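Local coordinates for protein-glutamine gamma-glutamyltransferase (Pagrus major, PDB 1G0D) that probably cross-links proteins in a calcium-dependent manner, joining peptide-bound glutamine to lysine or other primary amines with release of ammonia, at residues S129-F134 / I187-L192; Y177-D182 / V282-G287. All coordinates share one frame; numbering follows the deposited sequence.

Contact 1 (S129-F134 / I187-L192); sequences SFHMLF and ICFEVL
Ile187 O, gripped by Val191 N at 2.9 Å and more weakly by Glu190 N, belongs to the turn of helix that presents Phe189 to His131, Met132 and Leu133. Across the interface the contacts are mostly apolar, with one carbonyl oxygen among them, and they converge on one phenylalanine ring. Phe189 reaches out from the helix with CG anti to its own carbonyl carbon (chi1 -77°), a torsion that carries the far end of the ring to the strand. There the carbonyl oxygen of Met132 lies near the ring plane, at the edge, with Met132 O 3.6 Å from Phe189 CZ. Leu133 approaches the same edge: its CD1 methyl rests 3.8 Å from Phe189 CZ and nearly as close to CE1, the two side chains crossing at about a right angle.

His131 meets the ring differently. Its CD2 atom comes to 3.8 Å from Phe189 CE1, and the two side chains run past each other in opposite directions. The ring planes differ by only 23°, yet the centroids are 5.6 Å apart, so the rings are slid apart and hardly overlap; this is not a full stack. The imidazole is also stacked with His107, from the neighbouring strand 106-115, while Phe189 additionally packs on Leu286 of helix 272-286. One aromatic side chain thereby bridges a sheet and a second helix.

The strand and helix segments run 74° apart, with axes 11.5 Å from each other at closest approach, and Phe189 spans much of that separation. The result is a small, wholly buried helix-on-strand contact, a worked example of how, in the transglutaminase fold, the last strand of the N-terminal beta-sandwich is packed against the helical part of the catalytic core.

Contact 2 (Y177-D182 / V282-G287); sequences YGQFED and VLRCLG
Tyr177 and Arg284 meet with ring and guanidinium planes turned 61° from each other, so that the tyrosine's CE2 lies over one face of the guanidinium rather than the two groups stacking. The nearest pair is Tyr177 CD2 and Arg284 NH1, 3.5 Å apart. The amide of Gln179 is almost perpendicular to the same guanidinium, at 82°, and works further back along the arginine: Gln179 NE2 lies 3.7 Å from Arg284 CD and also close to CB. This placement follows from a side chain that sets out with CG between backbone N and carbonyl carbon (chi1 57°) and then bends at chi2.

At the base of Gln179 the first side-chain carbons meet, Gln179 CB lying 3.7 Å from Cys285 CB. The helix ends just beyond, at Gly287, in a Schellman motif.

The polar ends share an outside partner. Asn157 O, just past helix 148-156, accepts from both Gln179 NE2 and Arg284 NH1, while Arg284 NH2 donates to Thr290 O. A leucine in place of Arg284 would probably leave Asn157 O and Thr290 O each without one of their donors and take away the flat group over which Tyr177 CE2 lies. A buried arginine is thus accommodated by backbone carbonyls, and Asn157 O, next to the C-terminal end of helix 148-156, is likely to help stabilise the arginine's positive charge.

In the fold
Contacts 1 and 2 lie about 11 Å apart, centre to centre, and touch directly. Their segments alternate along the chain: strand 121-133, the loop after strand 169-176, helix 184-193 and finally the end of helix 272-286. Phe134 N probably donates a hydrogen bond to Leu286 O, at 2.8 Å, and Cys188 packs on Val282, so helix 184-193 and the strand's exit both lean on the helix of contact 2. That helix begins at the active-site Cys272, whereas these contacts gather about its other end. Together they join the end of the N-terminal sheet, helix 184-193 and the loop leading into it to the C-terminal end of helix 272-286, through residues that are buried where they touch.

Contact 1 (S129-F134 / I187-L192)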
loop_
_atom_site.group_PDB
_atom_site.type_symbol
_atom_site.label_atom_id
_atom_site.label_comp_id
_atom_site.label_asym_id
_atom_site.label_seq_id
_atom_site.Cartn_x
_atom_site.Cartn_y
_atom_site.Cartn_z
ATOM N N SER A 129 -31.979 -2.611 -5.500
ATOM C CA SER A 129 -30.855 -2.702 -4.601
ATOM C C SER A 129 -29.933 -1.507 -4.697
ATOM O O SER A 129 -29.994 -0.717 -5.644
ATOM C CB SER A 129 -30.086 -3.985 -4.885
ATOM O OG SER A 129 -29.350 -3.818 -6.073
ATOM N N PHE A 130 -29.095 -1.370 -3.687
ATOM C CA PHE A 130 -28.138 -0.283 -3.645
ATOM C C PHE A 130 -26.964 -0.712 -2.750
ATOM O O PHE A 130 -27.066 -1.703 -2.006
ATOM C CB PHE A 130 -28.820 1.025 -3.152
ATOM C CG PHE A 130 -29.345 0.973 -1.726
ATOM C CD1 PHE A 130 -28.492 1.210 -0.631
ATOM C CD2 PHE A 130 -30.679 0.667 -1.473
ATOM C CE1 PHE A 130 -28.954 1.133 0.671
ATOM C CE2 PHE A 130 -31.139 0.588 -0.168
ATOM C CZ PHE A 130 -30.276 0.820 0.904
ATOM N N HIS A 131 -25.850 0.001 -2.846
ATOM C CA HIS A 131 -24.687 -0.311 -2.042
ATOM C C HIS A 131 -24.418 0.790 -1.045
ATOM O O HIS A 131 -24.658 1.953 -1.317
ATOM C CB HIS A 131 -23.484 -0.470 -2.934
ATOM C CG HIS A 131 -23.458 -1.758 -3.682
ATOM N ND1 HIS A 131 -23.986 -1.890 -4.947
ATOM C CD2 HIS A 131 -22.924 -2.958 -3.369
ATOM C CE1 HIS A 131 -23.774 -3.118 -5.382
ATOM N NE2 HIS A 131 -23.132 -3.786 -4.442
ATOM N N MET A 132 -23.906 0.420 0.111
ATOM C CA MET A 132 -23.623 1.393 1.147
ATOM C C MET A 132 -22.149 1.340 1.561
ATOM O O MET A 132 -21.633 0.277 1.905
ATOM C CB MET A 132 -24.509 1.111 2.351
ATOM C CG MET A 132 -24.219 2.005 3.528
ATOM S SD MET A 132 -25.188 3.525 3.463
ATOM C CE MET A 132 -26.824 2.913 3.818
ATOM N N LEU A 133 -21.492 2.496 1.529
ATOM C CA LEU A 133 -20.076 2.653 1.881
ATOM C C LEU A 133 -19.887 3.498 3.171
ATOM O O LEU A 133 -20.836 4.031 3.725
ATOM C CB LEU A 133 -19.339 3.357 0.732
ATOM C CG LEU A 133 -19.124 2.734 -0.652
ATOM C CD1 LEU A 133 -19.695 1.346 -0.770
ATOM C CD2 LEU A 133 -19.719 3.641 -1.631
ATOM N N PHE A 134 -18.645 3.620 3.627
ATOM C CA PHE A 134 -18.319 4.395 4.815
ATOM C C PHE A 134 -18.434 5.875 4.406
ATOM O O PHE A 134 -18.256 6.213 3.243
ATOM C CB PHE A 134 -16.881 4.062 5.259
ATOM C CG PHE A 134 -16.768 2.774 6.032
ATOM C CD1 PHE A 134 -16.226 1.632 5.443
ATOM C CD2 PHE A 134 -17.252 2.679 7.328
ATOM C CE1 PHE A 134 -16.183 0.415 6.139
ATOM C CE2 PHE A 134 -17.215 1.464 8.033
ATOM C CZ PHE A 134 -16.687 0.339 7.442
ATOM N N ILE A 187 -16.032 -6.149 -6.310
ATOM C CA ILE A 187 -15.000 -7.102 -5.901
ATOM C C ILE A 187 -14.570 -6.823 -4.455
ATOM O O ILE A 187 -14.178 -7.732 -3.723
ATOM C CB ILE A 187 -13.730 -7.004 -6.761
ATOM C CG1 ILE A 187 -14.020 -7.355 -8.222
ATOM C CG2 ILE A 187 -12.724 -7.974 -6.243
ATOM C CD1 ILE A 187 -13.011 -6.821 -9.216
ATOM N N CYS A 188 -14.615 -5.560 -4.042
ATOM C CA CYS A 188 -14.237 -5.231 -2.687
ATOM C C CYS A 188 -15.175 -5.961 -1.738
ATOM O O CYS A 188 -14.686 -6.579 -0.810
ATOM C CB CYS A 188 -14.277 -3.728 -2.467
ATOM S SG CYS A 188 -12.886 -2.885 -3.210
ATOM N N PHE A 189 -16.496 -5.914 -1.967
ATOM C CA PHE A 189 -17.479 -6.635 -1.122
ATOM C C PHE A 189 -17.340 -8.146 -1.272
ATOM O O PHE A 189 -17.771 -8.891 -0.409
ATOM C CB PHE A 189 -18.931 -6.250 -1.458
ATOM C CG PHE A 189 -19.349 -4.909 -0.903
ATOM C CD1 PHE A 189 -19.592 -3.833 -1.755
ATOM C CD2 PHE A 189 -19.386 -4.691 0.470
ATOM C CE1 PHE A 189 -19.851 -2.556 -1.247
ATOM C CE2 PHE A 189 -19.645 -3.418 0.988
ATOM C CZ PHE A 189 -19.874 -2.345 0.131
ATOM N N GLU A 190 -16.731 -8.592 -2.370
ATOM C CA GLU A 190 -16.493 -10.017 -2.620
ATOM C C GLU A 190 -15.348 -10.514 -1.724
ATOM O O GLU A 190 -15.319 -11.656 -1.260
ATOM C CB GLU A 190 -16.110 -10.212 -4.081
ATOM C CG GLU A 190 -16.362 -11.611 -4.565
ATOM C CD GLU A 190 -15.839 -11.885 -5.962
ATOM O OE1 GLU A 190 -15.958 -13.054 -6.365
ATOM O OE2 GLU A 190 -15.314 -10.976 -6.652
ATOM N N VAL A 191 -14.369 -9.649 -1.508
ATOM C CA VAL A 191 -13.253 -9.984 -0.643
ATOM C C VAL A 191 -13.823 -10.141 0.774
ATOM O O VAL A 191 -13.397 -10.995 1.538
ATOM C CB VAL A 191 -12.195 -8.844 -0.630
ATOM C CG1 VAL A 191 -11.102 -9.153 0.383
ATOM C CG2 VAL A 191 -11.588 -8.676 -2.020
ATOM N N LEU A 192 -14.814 -9.326 1.122
ATOM C CA LEU A 192 -15.384 -9.399 2.459
ATOM C C LEU A 192 -16.239 -10.660 2.551
ATOM O O LEU A 192 -16.352 -11.279 3.618
ATOM C CB LEU A 192 -16.238 -8.146 2.736
ATOM C CG LEU A 192 -15.604 -6.809 3.216
ATOM C CD1 LEU A 192 -16.662 -5.708 3.336
ATOM C CD2 LEU A 192 -14.909 -7.019 4.569
#

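Contact 2 (Y177-D182 / V282-G287)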
loop_
_atom_site.group_PDB
_atom_site.type_symbol
_atom_site.label_atom_id
_atom_site.label_comp_id
_atom_site.label_asym_id
_atom_site.label_seq_id
_atom_site.Cartn_x
_atom_site.Cartn_y
_atom_site.Cartn_z
ATOM N N TYR A 177 -4.427 3.300 -8.085
ATOM C CA TYR A 177 -5.275 2.599 -7.128
ATOM C C TYR A 177 -6.562 2.172 -7.798
ATOM O O TYR A 177 -7.173 1.185 -7.398
ATOM C CB TYR A 177 -5.597 3.477 -5.934
ATOM C CG TYR A 177 -4.389 3.850 -5.138
ATOM C CD1 TYR A 177 -3.543 2.886 -4.629
ATOM C CD2 TYR A 177 -4.077 5.190 -4.915
ATOM C CE1 TYR A 177 -2.397 3.248 -3.908
ATOM C CE2 TYR A 177 -2.963 5.566 -4.219
ATOM C CZ TYR A 177 -2.118 4.598 -3.715
ATOM O OH TYR A 177 -1.008 5.011 -3.020
ATOM N N GLY A 178 -6.973 2.930 -8.804
ATOM C CA GLY A 178 -8.195 2.623 -9.537
ATOM C C GLY A 178 -9.397 2.161 -8.729
ATOM O O GLY A 178 -10.089 1.268 -9.178
ATOM N N GLN A 179 -9.674 2.740 -7.554
ATOM C CA GLN A 179 -10.830 2.294 -6.772
ATOM C C GLN A 179 -12.196 2.566 -7.410
ATOM O O GLN A 179 -13.196 1.934 -7.041
ATOM C CB GLN A 179 -10.810 2.894 -5.364
ATOM C CG GLN A 179 -10.768 4.385 -5.327
ATOM C CD GLN A 179 -9.365 4.908 -5.260
ATOM O OE1 GLN A 179 -8.395 4.236 -5.675
ATOM N NE2 GLN A 179 -9.232 6.116 -4.741
ATOM N N PHE A 180 -12.251 3.473 -8.384
ATOM C CA PHE A 180 -13.529 3.779 -9.040
ATOM C C PHE A 180 -13.658 3.214 -10.450
ATOM O O PHE A 180 -14.577 3.592 -11.187
ATOM C CB PHE A 180 -13.768 5.287 -9.062
ATOM C CG PHE A 180 -13.756 5.901 -7.695
ATOM C CD1 PHE A 180 -14.398 5.263 -6.626
ATOM C CD2 PHE A 180 -13.063 7.070 -7.460
ATOM C CE1 PHE A 180 -14.345 5.774 -5.356
ATOM C CE2 PHE A 180 -13.001 7.601 -6.202
ATOM C CZ PHE A 180 -13.641 6.951 -5.139
ATOM N N GLU A 181 -12.731 2.318 -10.813
ATOM C CA GLU A 181 -12.725 1.656 -12.121
ATOM C C GLU A 181 -13.846 0.653 -12.105
ATOM O O GLU A 181 -14.264 0.209 -11.049
ATOM C CB GLU A 181 -11.394 0.959 -12.377
ATOM C CG GLU A 181 -10.227 1.923 -12.624
ATOM C CD GLU A 181 -10.301 2.693 -13.948
ATOM O OE1 GLU A 181 -9.584 2.298 -14.890
ATOM O OE2 GLU A 181 -11.045 3.695 -14.052
ATOM N N ASP A 182 -14.335 0.266 -13.261
ATOM C CA ASP A 182 -15.484 -0.615 -13.242
ATOM C C ASP A 182 -15.382 -1.859 -12.438
ATOM O O ASP A 182 -14.428 -2.612 -12.594
ATOM C CB ASP A 182 -15.889 -1.016 -14.640
ATOM C CG ASP A 182 -16.469 0.111 -15.398
ATOM O OD1 ASP A 182 -16.985 -0.122 -16.504
ATOM O OD2 ASP A 182 -16.396 1.235 -14.880
ATOM N N VAL A 282 -8.804 -0.958 -1.962
ATOM C CA VAL A 282 -10.038 -1.481 -1.423
ATOM C C VAL A 282 -10.609 -0.661 -0.264
ATOM O O VAL A 282 -11.802 -0.435 -0.201
ATOM C CB VAL A 282 -9.840 -2.991 -0.978
ATOM C CG1 VAL A 282 -11.117 -3.514 -0.286
ATOM C CG2 VAL A 282 -9.498 -3.867 -2.219
ATOM N N LEU A 283 -9.774 -0.224 0.661
ATOM C CA LEU A 283 -10.283 0.541 1.785
ATOM C C LEU A 283 -10.735 1.936 1.257
ATOM O O LEU A 283 -11.824 2.432 1.582
ATOM C CB LEU A 283 -9.197 0.600 2.874
ATOM C CG LEU A 283 -8.841 -0.792 3.445
ATOM C CD1 LEU A 283 -7.505 -0.730 4.123
ATOM C CD2 LEU A 283 -9.898 -1.275 4.428
ATOM N N ARG A 284 -9.928 2.555 0.403
ATOM C CA ARG A 284 -10.342 3.827 -0.178
ATOM C C ARG A 284 -11.709 3.585 -0.841
ATOM O O ARG A 284 -12.654 4.291 -0.571
ATOM C CB ARG A 284 -9.310 4.308 -1.187
ATOM C CG ARG A 284 -8.313 5.212 -0.545
ATOM C CD ARG A 284 -7.434 5.934 -1.535
ATOM N NE ARG A 284 -6.246 6.455 -0.844
ATOM C CZ ARG A 284 -5.332 7.230 -1.417
ATOM N NH1 ARG A 284 -5.474 7.569 -2.689
ATOM N NH2 ARG A 284 -4.286 7.687 -0.731
ATOM N N CYS A 285 -11.837 2.550 -1.666
ATOM C CA CYS A 285 -13.126 2.243 -2.306
ATOM C C CYS A 285 -14.280 2.091 -1.314
ATOM O O CYS A 285 -15.344 2.617 -1.545
ATOM C CB CYS A 285 -13.043 0.960 -3.133
ATOM S SG CYS A 285 -14.435 0.722 -4.285
ATOM N N LEU A 286 -14.093 1.373 -0.215
ATOM C CA LEU A 286 -15.184 1.199 0.733
ATOM C C LEU A 286 -15.439 2.476 1.509
ATOM O O LEU A 286 -16.448 2.596 2.200
ATOM C CB LEU A 286 -14.892 0.044 1.697
ATOM C CG LEU A 286 -14.783 -1.316 1.002
ATOM C CD1 LEU A 286 -14.743 -2.445 2.027
ATOM C CD2 LEU A 286 -15.955 -1.534 0.083
ATOM N N GLY A 287 -14.517 3.427 1.431
ATOM C CA GLY A 287 -14.747 4.676 2.134
ATOM C C GLY A 287 -13.894 4.973 3.347
ATOM O O GLY A 287 -14.109 5.980 4.041
#